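Long-range contacts in uric acid degradation bifunctional protein TTL (Arabidopsis thaliana, PDB 2Q37), which catalyses the last two steps of uric acid degradation, hydrolysing 5-hydroxyisourate and decarboxylating the product to (S)-allantoin, the second reaction belonging to the domain described here: residues F75-I81 / F129-A135; E115-N120 / L144-K148; A58-F63 / A163-M167; Q80-T84 / Q101-F105; C34-E38 / D70-A74. All blocks are in the same frame, centred on the assembly; numbering follows the deposited sequence.

Contact 1 of 5, residues F75-I81 / F129-A135; sequences FSAHPQI and FIFIICA. With 3AL (1-[(4S)-2,5-dioxoimidazolidin-4-yl]urea), chain B.
Ile81 and Ile133 pack together beside bound (S)-allantoin in the active-site pocket of the all-helical OHCU decarboxylase domain, with Ile81 CG1 3.9 Å from Ile133 CG2. The pocket illustrates recognition by main chain. Every second residue of the extended 129-135 loop, Phe131, Ile133 and Ala135, grips the ligand through its backbone: Phe131 O accepts from N1, Ile133 N gives to O2 at 2.9 Å while its own O takes N9, and Ala135 N reaches O8 almost straight, at 172°. From the other segment Pro79 O receives N1 at 3.2 Å and, weakly, N3. His78, the proton donor of the decarboxylation, offers ND1 to allantoin O5 at 3.0 Å in a weak, bent bond, while its NE2 is hydrogen-bonded to Gln166 OE1. A phenylalanine in its place would probably leave allantoin O5 and the Gln166 amide oxygen without their imidazole partner. In the next shell, Ile130 CD1 reaches 3.5 Å from His78 O, and Ile132 CD1 lies against both the imidazole, at CD2, and Phe75 CB. Farther out still, the edge of the Phe75 ring is turned toward the face of Phe129, centroids 5.5 Å apart and planes at 57°.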
# COMPACT_ATOMS: atom_id res chain seq x y z
N PHE A 75 10.74 1.88 -3.19
CA PHE A 75 10.92 3.19 -2.56
C PHE A 75 12.12 3.14 -1.62
O PHE A 75 12.96 4.05 -1.59
CB PHE A 75 9.69 3.62 -1.74
CG PHE A 75 8.40 3.66 -2.51
CD1 PHE A 75 8.38 3.88 -3.89
CD2 PHE A 75 7.18 3.52 -1.84
CE1 PHE A 75 7.16 3.97 -4.58
CE2 PHE A 75 5.96 3.61 -2.52
CZ PHE A 75 5.95 3.84 -3.89
N SER A 76 12.17 2.07 -0.84
CA SER A 76 13.23 1.87 0.13
C SER A 76 14.63 1.89 -0.49
O SER A 76 15.59 2.25 0.17
CB SER A 76 13.03 0.55 0.87
OG SER A 76 13.30 -0.55 0.01
N ALA A 77 14.73 1.51 -1.76
CA ALA A 77 16.03 1.48 -2.42
C ALA A 77 16.69 2.84 -2.61
O ALA A 77 17.87 2.92 -2.98
CB ALA A 77 15.91 0.78 -3.76
N HIS A 78 15.95 3.91 -2.36
CA HIS A 78 16.52 5.24 -2.57
C HIS A 78 17.02 5.92 -1.33
O HIS A 78 16.60 5.62 -0.22
CB HIS A 78 15.49 6.20 -3.18
CG HIS A 78 14.92 5.76 -4.49
ND1 HIS A 78 15.60 5.89 -5.68
CD2 HIS A 78 13.70 5.26 -4.80
CE1 HIS A 78 14.82 5.49 -6.67
NE2 HIS A 78 13.66 5.10 -6.17
N PRO A 79 17.95 6.85 -1.52
CA PRO A 79 18.48 7.61 -0.39
C PRO A 79 17.43 8.72 -0.16
O PRO A 79 16.79 9.18 -1.12
CB PRO A 79 19.80 8.16 -0.92
CG PRO A 79 19.56 8.24 -2.41
CD PRO A 79 18.83 6.95 -2.69
N GLN A 80 17.24 9.14 1.08
CA GLN A 80 16.29 10.21 1.35
C GLN A 80 16.74 11.46 0.62
O GLN A 80 17.90 11.57 0.21
CB GLN A 80 16.24 10.54 2.84
CG GLN A 80 15.99 9.37 3.75
CD GLN A 80 15.77 9.84 5.17
OE1 GLN A 80 16.57 10.62 5.73
NE2 GLN A 80 14.68 9.37 5.78
N ILE A 81 15.83 12.42 0.47
CA ILE A 81 16.19 13.68 -0.17
C ILE A 81 16.96 14.48 0.89
O ILE A 81 16.39 14.92 1.89
CB ILE A 81 14.94 14.47 -0.60
CG1 ILE A 81 14.26 13.76 -1.78
CG2 ILE A 81 15.34 15.90 -0.96
CD1 ILE A 81 15.12 13.62 -3.03
N PHE A 129 6.90 4.84 4.60
CA PHE A 129 7.96 4.72 3.61
C PHE A 129 8.56 6.11 3.53
O PHE A 129 7.95 7.07 4.01
CB PHE A 129 7.42 4.24 2.25
CG PHE A 129 6.13 4.89 1.84
CD1 PHE A 129 6.13 6.18 1.28
CD2 PHE A 129 4.90 4.23 2.02
CE1 PHE A 129 4.92 6.80 0.90
CE2 PHE A 129 3.68 4.84 1.64
CZ PHE A 129 3.69 6.13 1.08
N ILE A 130 9.75 6.24 2.95
CA ILE A 130 10.38 7.56 2.87
C ILE A 130 9.72 8.46 1.82
O ILE A 130 8.93 8.01 1.00
CB ILE A 130 11.91 7.46 2.54
CG1 ILE A 130 12.12 6.78 1.19
CG2 ILE A 130 12.62 6.66 3.60
CD1 ILE A 130 13.53 6.95 0.68
N PHE A 131 10.05 9.75 1.87
CA PHE A 131 9.53 10.73 0.93
C PHE A 131 10.18 10.50 -0.46
O PHE A 131 11.41 10.61 -0.61
CB PHE A 131 9.83 12.13 1.45
CG PHE A 131 9.45 13.23 0.51
CD1 PHE A 131 8.11 13.46 0.19
CD2 PHE A 131 10.43 14.04 -0.07
CE1 PHE A 131 7.75 14.51 -0.69
CE2 PHE A 131 10.08 15.09 -0.94
CZ PHE A 131 8.74 15.33 -1.25
N ILE A 132 9.36 10.18 -1.46
CA ILE A 132 9.83 9.91 -2.83
C ILE A 132 9.41 11.02 -3.79
O ILE A 132 8.24 11.38 -3.88
CB ILE A 132 9.25 8.58 -3.37
CG1 ILE A 132 9.59 7.44 -2.40
CG2 ILE A 132 9.84 8.28 -4.77
CD1 ILE A 132 11.09 7.16 -2.27
N ILE A 133 10.37 11.55 -4.52
CA ILE A 133 10.10 12.61 -5.48
C ILE A 133 11.23 12.58 -6.48
O ILE A 133 12.39 12.35 -6.11
CB ILE A 133 10.11 14.00 -4.79
CG1 ILE A 133 9.49 15.06 -5.72
CG2 ILE A 133 11.54 14.42 -4.48
CD1 ILE A 133 9.53 16.52 -5.15
N CYS A 134 10.89 12.77 -7.75
CA CYS A 134 11.90 12.80 -8.79
C CYS A 134 12.59 14.15 -8.59
O CYS A 134 11.97 15.19 -8.72
CB CYS A 134 11.24 12.71 -10.17
SG CYS A 134 12.37 12.66 -11.59
N ALA A 135 13.87 14.11 -8.22
CA ALA A 135 14.67 15.33 -8.02
C ALA A 135 15.37 15.59 -9.35
O ALA A 135 15.52 14.66 -10.16
CB ALA A 135 15.69 15.09 -6.94
C4 3AL B . 15.10 9.52 -5.11
C5 3AL B . 16.38 9.15 -5.67
O5 3AL B . 17.25 8.38 -5.35
N7 3AL B . 16.62 9.88 -6.85
C8 3AL B . 15.51 10.69 -7.02
O8 3AL B . 15.39 11.46 -7.96
N9 3AL B . 14.58 10.51 -5.99
N3 3AL B . 15.21 9.90 -3.71
C2 3AL B . 13.95 10.27 -3.03
N1 3AL B . 14.05 10.56 -1.86
O2 3AL B . 12.82 10.26 -3.71
O HOH W 1 13.23 11.54 1.20

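Contact 2 of 5, residues E115-N120 / L144-K148; sequences ELAEWN and LHALK
Lys148 lies across Trp119 where two neighbouring helices of the all-helical OHCU decarboxylase domain, 110-127 and 140-150, run side by side; the short segments here are 25° from parallel and 10.4 Å apart at their axes. The pairing is a worked example of an aliphatic lysine stem used as a hydrophobic surface. CG of Lys148 stands 3.7 Å from the centroid of the six-membered ring of Trp119, almost on its normal, a CH-pi contact over the face. With CG opposite the carbonyl carbon (chi1 -80°) and the rest of the chain extended, the stem crosses the indole at about a right angle and passes CE by NE1, 3.5 Å away. It ends in a salt bridge, NZ to Glu115 OE1 at 2.8 Å, which arrives on the syn side of the carboxylate. An alanine in place of Trp119 would strip the ring from under the Lys148 stem and is likely to set the lysine free to turn away from Glu115. Deeper between the helices, Leu147 CG meets Trp119 CB, and CD2 of the same leucine approaches Asn120 OD1. The amide nitrogen of Asn120 serves Ile81 O in the pocket loop. Leu144, its CG trans to the backbone N (chi1 -178°), runs alongside Leu116, the two chains pointing opposite ways, and brings CD2 to 3.5 Å from Leu116 CD1.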
# COMPACT_ATOMS: atom_id res chain seq x y z
N GLU A 115 16.22 21.02 8.00
CA GLU A 115 14.80 20.74 8.06
C GLU A 115 14.53 19.41 7.37
O GLU A 115 13.77 18.58 7.87
CB GLU A 115 14.01 21.86 7.38
CG GLU A 115 13.92 23.11 8.22
CD GLU A 115 12.80 24.03 7.77
OE1 GLU A 115 11.64 23.58 7.74
OE2 GLU A 115 13.09 25.21 7.46
N LEU A 116 15.17 19.21 6.22
CA LEU A 116 15.00 18.00 5.43
C LEU A 116 15.20 16.75 6.27
O LEU A 116 14.32 15.88 6.31
CB LEU A 116 15.97 18.01 4.25
CG LEU A 116 15.45 17.77 2.82
CD1 LEU A 116 13.94 17.78 2.78
CD2 LEU A 116 16.01 18.85 1.88
N ALA A 117 16.35 16.68 6.94
CA ALA A 117 16.70 15.52 7.77
C ALA A 117 15.69 15.29 8.89
O ALA A 117 15.53 14.17 9.37
CB ALA A 117 18.08 15.69 8.36
N GLU A 118 15.01 16.36 9.28
CA GLU A 118 14.01 16.30 10.32
C GLU A 118 12.64 15.88 9.79
O GLU A 118 12.01 14.97 10.33
CB GLU A 118 13.91 17.65 11.03
CG GLU A 118 14.80 17.73 12.27
CD GLU A 118 15.32 19.13 12.54
OE1 GLU A 118 14.53 20.11 12.49
OE2 GLU A 118 16.54 19.25 12.82
N TRP A 119 12.17 16.54 8.74
CA TRP A 119 10.88 16.20 8.17
C TRP A 119 10.85 14.81 7.53
O TRP A 119 9.78 14.19 7.44
CB TRP A 119 10.44 17.25 7.15
CG TRP A 119 9.85 18.46 7.79
CD1 TRP A 119 10.51 19.56 8.24
CD2 TRP A 119 8.45 18.70 8.03
NE1 TRP A 119 9.62 20.48 8.75
CE2 TRP A 119 8.35 19.98 8.63
CE3 TRP A 119 7.28 17.96 7.80
CZ2 TRP A 119 7.12 20.54 9.00
CZ3 TRP A 119 6.06 18.52 8.16
CH2 TRP A 119 5.99 19.79 8.76
N ASN A 120 12.01 14.31 7.09
CA ASN A 120 12.08 12.98 6.49
C ASN A 120 11.72 11.97 7.55
O ASN A 120 11.06 10.95 7.28
CB ASN A 120 13.47 12.67 5.95
CG ASN A 120 13.60 13.00 4.49
OD1 ASN A 120 12.88 12.46 3.66
ND2 ASN A 120 14.52 13.90 4.17
N LEU A 144 11.82 20.37 0.02
CA LEU A 144 11.44 20.41 1.44
C LEU A 144 9.99 20.94 1.49
O LEU A 144 9.16 20.48 2.26
CB LEU A 144 12.39 21.34 2.19
CG LEU A 144 12.33 21.60 3.70
CD1 LEU A 144 11.22 22.57 4.01
CD2 LEU A 144 12.15 20.30 4.46
N HIS A 145 9.70 21.90 0.62
CA HIS A 145 8.38 22.48 0.54
C HIS A 145 7.36 21.48 -0.01
O HIS A 145 6.21 21.43 0.46
CB HIS A 145 8.41 23.73 -0.34
CG HIS A 145 7.05 24.32 -0.60
ND1 HIS A 145 6.34 24.99 0.37
CD2 HIS A 145 6.26 24.29 -1.70
CE1 HIS A 145 5.17 25.34 -0.12
NE2 HIS A 145 5.09 24.93 -1.37
N ALA A 146 7.76 20.69 -1.00
CA ALA A 146 6.87 19.68 -1.58
C ALA A 146 6.61 18.59 -0.53
O ALA A 146 5.53 17.99 -0.51
CB ALA A 146 7.47 19.07 -2.83
N LEU A 147 7.61 18.34 0.32
CA LEU A 147 7.48 17.34 1.39
C LEU A 147 6.47 17.83 2.44
O LEU A 147 5.53 17.12 2.76
CB LEU A 147 8.86 17.06 2.02
CG LEU A 147 9.12 16.32 3.34
CD1 LEU A 147 7.87 15.71 3.93
CD2 LEU A 147 10.18 15.26 3.09
N LYS A 148 6.67 19.04 2.96
CA LYS A 148 5.75 19.62 3.95
C LYS A 148 4.33 19.62 3.40
O LYS A 148 3.36 19.31 4.10
CB LYS A 148 6.13 21.06 4.28
CG LYS A 148 7.27 21.22 5.26
CD LYS A 148 7.58 22.69 5.44
CE LYS A 148 8.75 22.89 6.38
NZ LYS A 148 9.51 24.12 6.02

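Contact 3 of 5, residues A58-F63 / A163-M167; sequences ARDIWF and AMEQM
Met167, a selenomethionine in this crystal, reaches from helix 155-178 into a hollow formed by Ala58, Arg59, Trp62 and Phe63 of helix 51-64, and its atoms can be followed one by one. CB lies 3.8 Å from Trp62 CD1. CG, trans to the backbone N (chi1 -174°), moves on to Phe63 CE2 at 3.9 Å. A bend at the next bond carries SE to 3.7 Å from Trp62 CB, from where it approaches the five-membered ring obliquely, 4.2 Å from the centroid. A second bend turns the methyl CE toward Ala58 CB, 4.1 Å away, at the end of the hollow. The indole is held from the other side of the interface: Trp62 NE1 donates to Ala163 O at 2.8 Å, tilted from the ring plane and above the carbonyl plane. Met167 N, continuing the helical bonding, reaches the same oxygen from the opposite face, so two donors share it. The Phe63 ring lies with one face over Trp62 CD1, while Trp62 CZ2 presses on CG of Gln166. That glutamine carries its amide oxygen to the catalytic His78, so the packing probably helps position a second-shell residue. Near the dimer interface, Phe63 O accepts from Arg154 of the second subunit. With the segments 153° apart in direction, this is a near-antiparallel helix pair joined by a knob-into-hole insertion and a Met-aromatic contact.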
# COMPACT_ATOMS: atom_id res chain seq x y z
N ALA A 58 7.01 -0.53 -19.31
CA ALA A 58 7.47 -0.36 -17.95
C ALA A 58 6.33 0.23 -17.13
O ALA A 58 6.02 -0.24 -16.04
CB ALA A 58 8.69 0.54 -17.91
N ARG A 59 5.70 1.27 -17.67
CA ARG A 59 4.61 1.90 -16.97
C ARG A 59 3.44 0.96 -16.72
O ARG A 59 2.84 0.99 -15.64
CB ARG A 59 4.11 3.10 -17.75
CG ARG A 59 5.10 4.23 -17.85
CD ARG A 59 4.44 5.36 -18.59
NE ARG A 59 5.29 6.53 -18.75
CZ ARG A 59 5.32 7.27 -19.86
NH1 ARG A 59 4.55 6.96 -20.89
NH2 ARG A 59 6.10 8.32 -19.92
N ASP A 60 3.10 0.12 -17.69
CA ASP A 60 1.97 -0.78 -17.50
C ASP A 60 2.27 -1.81 -16.44
O ASP A 60 1.42 -2.12 -15.60
CB ASP A 60 1.57 -1.46 -18.81
CG ASP A 60 0.22 -2.16 -18.71
OD1 ASP A 60 -0.82 -1.46 -18.87
OD2 ASP A 60 0.19 -3.39 -18.46
N ILE A 61 3.48 -2.35 -16.45
CA ILE A 61 3.85 -3.33 -15.45
C ILE A 61 3.86 -2.67 -14.06
O ILE A 61 3.33 -3.22 -13.09
CB ILE A 61 5.24 -3.88 -15.75
CG1 ILE A 61 5.19 -4.72 -17.02
CG2 ILE A 61 5.77 -4.68 -14.56
CD1 ILE A 61 6.55 -5.20 -17.50
N TRP A 62 4.44 -1.48 -13.99
CA TRP A 62 4.54 -0.76 -12.73
C TRP A 62 3.18 -0.38 -12.14
O TRP A 62 2.93 -0.60 -10.96
CB TRP A 62 5.40 0.49 -12.93
CG TRP A 62 5.52 1.34 -11.73
CD1 TRP A 62 4.91 2.54 -11.50
CD2 TRP A 62 6.27 1.03 -10.54
NE1 TRP A 62 5.23 3.00 -10.25
CE2 TRP A 62 6.06 2.09 -9.63
CE3 TRP A 62 7.09 -0.03 -10.16
CZ2 TRP A 62 6.64 2.12 -8.36
CZ3 TRP A 62 7.68 -0.01 -8.89
CH2 TRP A 62 7.44 1.07 -8.01
N PHE A 63 2.31 0.18 -12.97
CA PHE A 63 0.99 0.59 -12.53
C PHE A 63 -0.09 -0.50 -12.47
O PHE A 63 -1.08 -0.34 -11.75
CB PHE A 63 0.48 1.75 -13.39
CG PHE A 63 1.18 3.05 -13.14
CD1 PHE A 63 1.12 3.65 -11.88
CD2 PHE A 63 1.93 3.67 -14.15
CE1 PHE A 63 1.79 4.85 -11.63
CE2 PHE A 63 2.61 4.87 -13.91
CZ PHE A 63 2.54 5.46 -12.65
N ALA A 163 4.35 6.44 -6.05
CA ALA A 163 4.43 5.46 -7.13
C ALA A 163 4.71 6.14 -8.46
O ALA A 163 5.47 5.63 -9.29
CB ALA A 163 3.11 4.64 -7.23
N MSE A 164 4.09 7.30 -8.64
CA MSE A 164 4.24 8.10 -9.84
C MSE A 164 5.63 8.76 -9.88
O MSE A 164 6.29 8.77 -10.92
CB MSE A 164 3.15 9.15 -9.86
CG MSE A 164 3.17 10.04 -11.07
SE MSE A 164 1.95 11.50 -10.79
CE MSE A 164 0.42 10.50 -10.04
N GLU A 165 6.05 9.34 -8.76
CA GLU A 165 7.36 9.95 -8.68
C GLU A 165 8.43 8.88 -9.01
O GLU A 165 9.39 9.13 -9.75
CB GLU A 165 7.59 10.52 -7.29
CG GLU A 165 6.79 11.76 -7.02
CD GLU A 165 7.04 12.82 -8.07
OE1 GLU A 165 8.21 13.16 -8.28
OE2 GLU A 165 6.06 13.30 -8.69
N GLN A 166 8.25 7.68 -8.45
CA GLN A 166 9.16 6.57 -8.67
C GLN A 166 9.21 6.21 -10.15
O GLN A 166 10.28 5.92 -10.69
CB GLN A 166 8.68 5.37 -7.85
CG GLN A 166 9.24 4.03 -8.22
CD GLN A 166 10.72 3.92 -7.93
OE1 GLN A 166 11.19 4.30 -6.86
NE2 GLN A 166 11.46 3.38 -8.89
N MSE A 167 8.06 6.24 -10.80
CA MSE A 167 8.02 5.90 -12.21
C MSE A 167 8.74 6.95 -13.02
O MSE A 167 9.41 6.62 -13.99
CB MSE A 167 6.58 5.78 -12.69
CG MSE A 167 6.45 5.27 -14.11
SE MSE A 167 7.16 3.47 -14.36
CE MSE A 167 8.65 3.87 -15.59

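Contact 4 of 5, residues Q80-T84 / Q101-F105; sequences QIGNT and QSTAF. With 3AL (1-[(4S)-2,5-dioxoimidazolidin-4-yl]urea), chain B.
Gln101 extends its side chain into the turn made by residues 80-83, and its amide comes to rest beside Ile81, Gly82 and the carbonyl of Asn83. This is the tighter half of the contact, with Ile81 and Gln101 both buried. The turn is closed by Asn83 N donating to Gln80 O at 3.2 Å, and Gly82 sits in it with a positive phi of 126°, where a side chain would collide with the preceding carbonyl oxygen. Ile81 faces two ways: CG2 lies against the Gln101 amide, whereas CG1 reaches 3.2 Å from N1 of the bound allantoin. The outer half, toward solvent, rests on the partly exposed Phe105. One turn along helix 102-105, it presents its ring edge to the backbone, with Asn83 O in the ring plane 3.8 Å from CE2 and Gly82 C 4.0 Å from CZ. Thr84 CG2 approaches the ring obliquely, 3.6 Å from CE2, and His140 makes an edge-to-face pair with it. Between the two segments the chain is not modelled from 86 to 98. The groups that meet are neutral, which suggests that packing and polar complementarity, not ion pairs, hold the turn beside the residue following Glu100, which binds the allantoin.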
# COMPACT_ATOMS: atom_id res chain seq x y z
N GLN A 80 17.24 9.14 1.08
CA GLN A 80 16.29 10.21 1.35
C GLN A 80 16.74 11.46 0.62
O GLN A 80 17.90 11.57 0.21
CB GLN A 80 16.24 10.54 2.84
CG GLN A 80 15.99 9.37 3.75
CD GLN A 80 15.77 9.84 5.17
OE1 GLN A 80 16.57 10.62 5.73
NE2 GLN A 80 14.68 9.37 5.78
N ILE A 81 15.83 12.42 0.47
CA ILE A 81 16.19 13.68 -0.17
C ILE A 81 16.96 14.48 0.89
O ILE A 81 16.39 14.92 1.89
CB ILE A 81 14.94 14.47 -0.60
CG1 ILE A 81 14.26 13.76 -1.78
CG2 ILE A 81 15.34 15.90 -0.96
CD1 ILE A 81 15.12 13.62 -3.03
N GLY A 82 18.25 14.67 0.65
CA GLY A 82 19.08 15.40 1.59
C GLY A 82 20.28 14.54 1.98
O GLY A 82 21.14 14.95 2.76
N ASN A 83 20.31 13.34 1.43
CA ASN A 83 21.40 12.41 1.65
C ASN A 83 21.91 11.97 0.29
O ASN A 83 21.29 12.25 -0.74
CB ASN A 83 20.93 11.18 2.43
CG ASN A 83 20.62 11.49 3.87
OD1 ASN A 83 21.43 12.11 4.56
ND2 ASN A 83 19.45 11.08 4.33
N THR A 84 23.04 11.28 0.28
CA THR A 84 23.61 10.79 -0.95
C THR A 84 23.66 9.27 -0.85
O THR A 84 23.54 8.70 0.24
CB THR A 84 25.03 11.35 -1.17
OG1 THR A 84 25.87 10.93 -0.09
CG2 THR A 84 25.00 12.88 -1.22
N GLN A 101 20.12 14.26 -7.70
CA GLN A 101 20.26 15.32 -6.71
C GLN A 101 21.45 16.28 -6.89
O GLN A 101 21.72 17.13 -6.02
CB GLN A 101 20.30 14.70 -5.32
CG GLN A 101 18.96 14.62 -4.67
CD GLN A 101 19.05 14.23 -3.20
OE1 GLN A 101 19.31 13.07 -2.87
NE2 GLN A 101 18.86 15.19 -2.31
N SER A 102 22.16 16.17 -8.01
CA SER A 102 23.30 17.04 -8.28
C SER A 102 22.94 18.52 -8.18
O SER A 102 23.62 19.27 -7.49
CB SER A 102 23.88 16.74 -9.65
OG SER A 102 22.86 16.39 -10.56
N THR A 103 21.87 18.92 -8.88
CA THR A 103 21.40 20.31 -8.87
C THR A 103 21.10 20.77 -7.44
O THR A 103 21.50 21.85 -7.01
CB THR A 103 20.11 20.45 -9.70
OG1 THR A 103 20.42 20.30 -11.09
CG2 THR A 103 19.46 21.81 -9.47
N ALA A 104 20.41 19.94 -6.68
CA ALA A 104 20.09 20.32 -5.33
C ALA A 104 21.35 20.47 -4.46
O ALA A 104 21.38 21.33 -3.56
CB ALA A 104 19.14 19.30 -4.72
N PHE A 105 22.38 19.66 -4.69
CA PHE A 105 23.60 19.79 -3.88
C PHE A 105 24.48 20.93 -4.35
O PHE A 105 25.18 21.55 -3.55
CB PHE A 105 24.37 18.47 -3.83
CG PHE A 105 23.85 17.54 -2.77
CD1 PHE A 105 23.90 17.92 -1.43
CD2 PHE A 105 23.24 16.34 -3.11
CE1 PHE A 105 23.35 17.12 -0.46
CE2 PHE A 105 22.69 15.52 -2.13
CZ PHE A 105 22.74 15.92 -0.81
C4 3AL B . 15.10 9.52 -5.11
C5 3AL B . 16.38 9.15 -5.67
O5 3AL B . 17.25 8.38 -5.35
N7 3AL B . 16.62 9.88 -6.85
C8 3AL B . 15.51 10.69 -7.02
O8 3AL B . 15.39 11.46 -7.96
N9 3AL B . 14.58 10.51 -5.99
N3 3AL B . 15.21 9.90 -3.71
C2 3AL B . 13.95 10.27 -3.03
N1 3AL B . 14.05 10.56 -1.86
O2 3AL B . 12.82 10.26 -3.71

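Contact 5 of 5, residues C34-E38 / D70-A74; sequences CGSSE and DWLEA
Gly35 and Ala74 bring their backbones almost into touch, CA to CA 3.7 Å, where the loop before helix 37-44 crosses the last turns of helix 68-76. A side chain at Gly35 would run into Ala74 O, so the close approach probably depends on the missing side chain. Ser36 is the N-cap of helix 37-44, its OG turned to Phe39 N. The next residue shows how a helix start can be gripped from outside: Glu73 OE1 takes both Ser37 N, 3.0 Å away and nearly straight at 168°, and Ser37 OG. Both donors come from the same face of the carboxylate, well above its plane. Glu73 gets there by a stretched chain with CG trans to its backbone N (chi1 -178°), and its negative charge at the helix N terminus is probably favourable. Asp70 packs more plainly, OD2 3.5 Å from Glu38 CB, while that oxygen also accepts from Asn67 N and Glu38 turns its carboxylate to Gln42. Segment 34-38 belongs to the region required for BRI1 binding. Trp62 of helix 51-64 lies against both Ser36 and Ala74 and stacks on Trp71, which packs on Ile156 of the second subunit.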
# COMPACT_ATOMS: atom_id res chain seq x y z
N CYS A 34 15.11 0.56 -10.72
CA CYS A 34 13.83 0.42 -10.00
C CYS A 34 14.03 -0.63 -8.90
O CYS A 34 14.11 -1.83 -9.18
CB CYS A 34 12.70 -0.03 -10.96
SG CYS A 34 10.99 0.47 -10.49
N GLY A 35 14.12 -0.17 -7.66
CA GLY A 35 14.34 -1.07 -6.54
C GLY A 35 13.38 -2.23 -6.38
O GLY A 35 13.47 -2.98 -5.41
N SER A 36 12.45 -2.38 -7.33
CA SER A 36 11.48 -3.47 -7.28
C SER A 36 12.02 -4.73 -7.95
O SER A 36 12.30 -4.73 -9.16
CB SER A 36 10.16 -3.06 -7.95
OG SER A 36 9.25 -4.14 -8.00
N SER A 37 12.16 -5.79 -7.17
CA SER A 37 12.65 -7.07 -7.67
C SER A 37 11.69 -7.60 -8.72
O SER A 37 12.11 -8.07 -9.78
CB SER A 37 12.77 -8.07 -6.52
OG SER A 37 13.63 -7.58 -5.50
N GLU A 38 10.40 -7.52 -8.42
CA GLU A 38 9.35 -7.99 -9.31
C GLU A 38 9.34 -7.24 -10.64
O GLU A 38 9.24 -7.85 -11.70
CB GLU A 38 7.98 -7.84 -8.62
CG GLU A 38 6.85 -8.53 -9.36
CD GLU A 38 7.22 -9.94 -9.79
OE1 GLU A 38 7.75 -10.71 -8.95
OE2 GLU A 38 6.99 -10.28 -10.97
N ASP A 70 5.68 -4.44 -3.79
CA ASP A 70 6.77 -4.18 -4.70
C ASP A 70 7.05 -2.68 -4.75
O ASP A 70 8.21 -2.27 -4.83
CB ASP A 70 6.41 -4.71 -6.10
CG ASP A 70 6.19 -6.22 -6.11
OD1 ASP A 70 6.96 -6.94 -5.41
OD2 ASP A 70 5.25 -6.68 -6.82
N TRP A 71 6.00 -1.86 -4.69
CA TRP A 71 6.18 -0.42 -4.70
C TRP A 71 7.02 -0.03 -3.48
O TRP A 71 7.93 0.81 -3.57
CB TRP A 71 4.82 0.32 -4.60
CG TRP A 71 4.03 0.42 -5.88
CD1 TRP A 71 4.36 -0.10 -7.10
CD2 TRP A 71 2.76 1.07 -6.06
NE1 TRP A 71 3.38 0.17 -8.02
CE2 TRP A 71 2.39 0.89 -7.41
CE3 TRP A 71 1.91 1.78 -5.21
CZ2 TRP A 71 1.19 1.39 -7.93
CZ3 TRP A 71 0.71 2.29 -5.73
CH2 TRP A 71 0.37 2.09 -7.08
N LEU A 72 6.70 -0.64 -2.35
CA LEU A 72 7.40 -0.35 -1.09
C LEU A 72 8.87 -0.76 -1.12
O LEU A 72 9.73 -0.06 -0.56
CB LEU A 72 6.70 -1.04 0.08
CG LEU A 72 5.24 -0.62 0.30
CD1 LEU A 72 4.68 -1.36 1.54
CD2 LEU A 72 5.15 0.92 0.47
N GLU A 73 9.15 -1.88 -1.77
CA GLU A 73 10.52 -2.34 -1.87
C GLU A 73 11.30 -1.33 -2.68
O GLU A 73 12.41 -0.92 -2.29
CB GLU A 73 10.60 -3.72 -2.54
CG GLU A 73 12.03 -4.27 -2.62
CD GLU A 73 12.11 -5.70 -3.17
OE1 GLU A 73 11.48 -5.99 -4.22
OE2 GLU A 73 12.83 -6.52 -2.56
N ALA A 74 10.72 -0.91 -3.80
CA ALA A 74 11.39 0.04 -4.68
C ALA A 74 11.65 1.40 -4.04
O ALA A 74 12.69 2.01 -4.33
CB ALA A 74 10.62 0.20 -5.97

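Overall arrangement
The five contacts show how a small helical domain builds a pocket between two helical clusters. Contact 1, about 5 Å from the chain's centre, is the hub, touching each of the others. Contacts 3 and 5, centres about 10 Å apart, lie on one side and are linked through Trp62 and Trp71; contacts 2 and 4, centres about 12 Å apart, lie on the other and meet at Ile81 and Asn120. Across the domain, contacts 2 and 3 are about 24 Å apart between centres. Helix 68-76 serves contacts 1 and 5, whereas contact 3 spans about a hundred residues and encloses contacts 1, 2 and 4 along the chain. Both clusters thus bear on the allantoin site, one through Gln166, the other through Asn120.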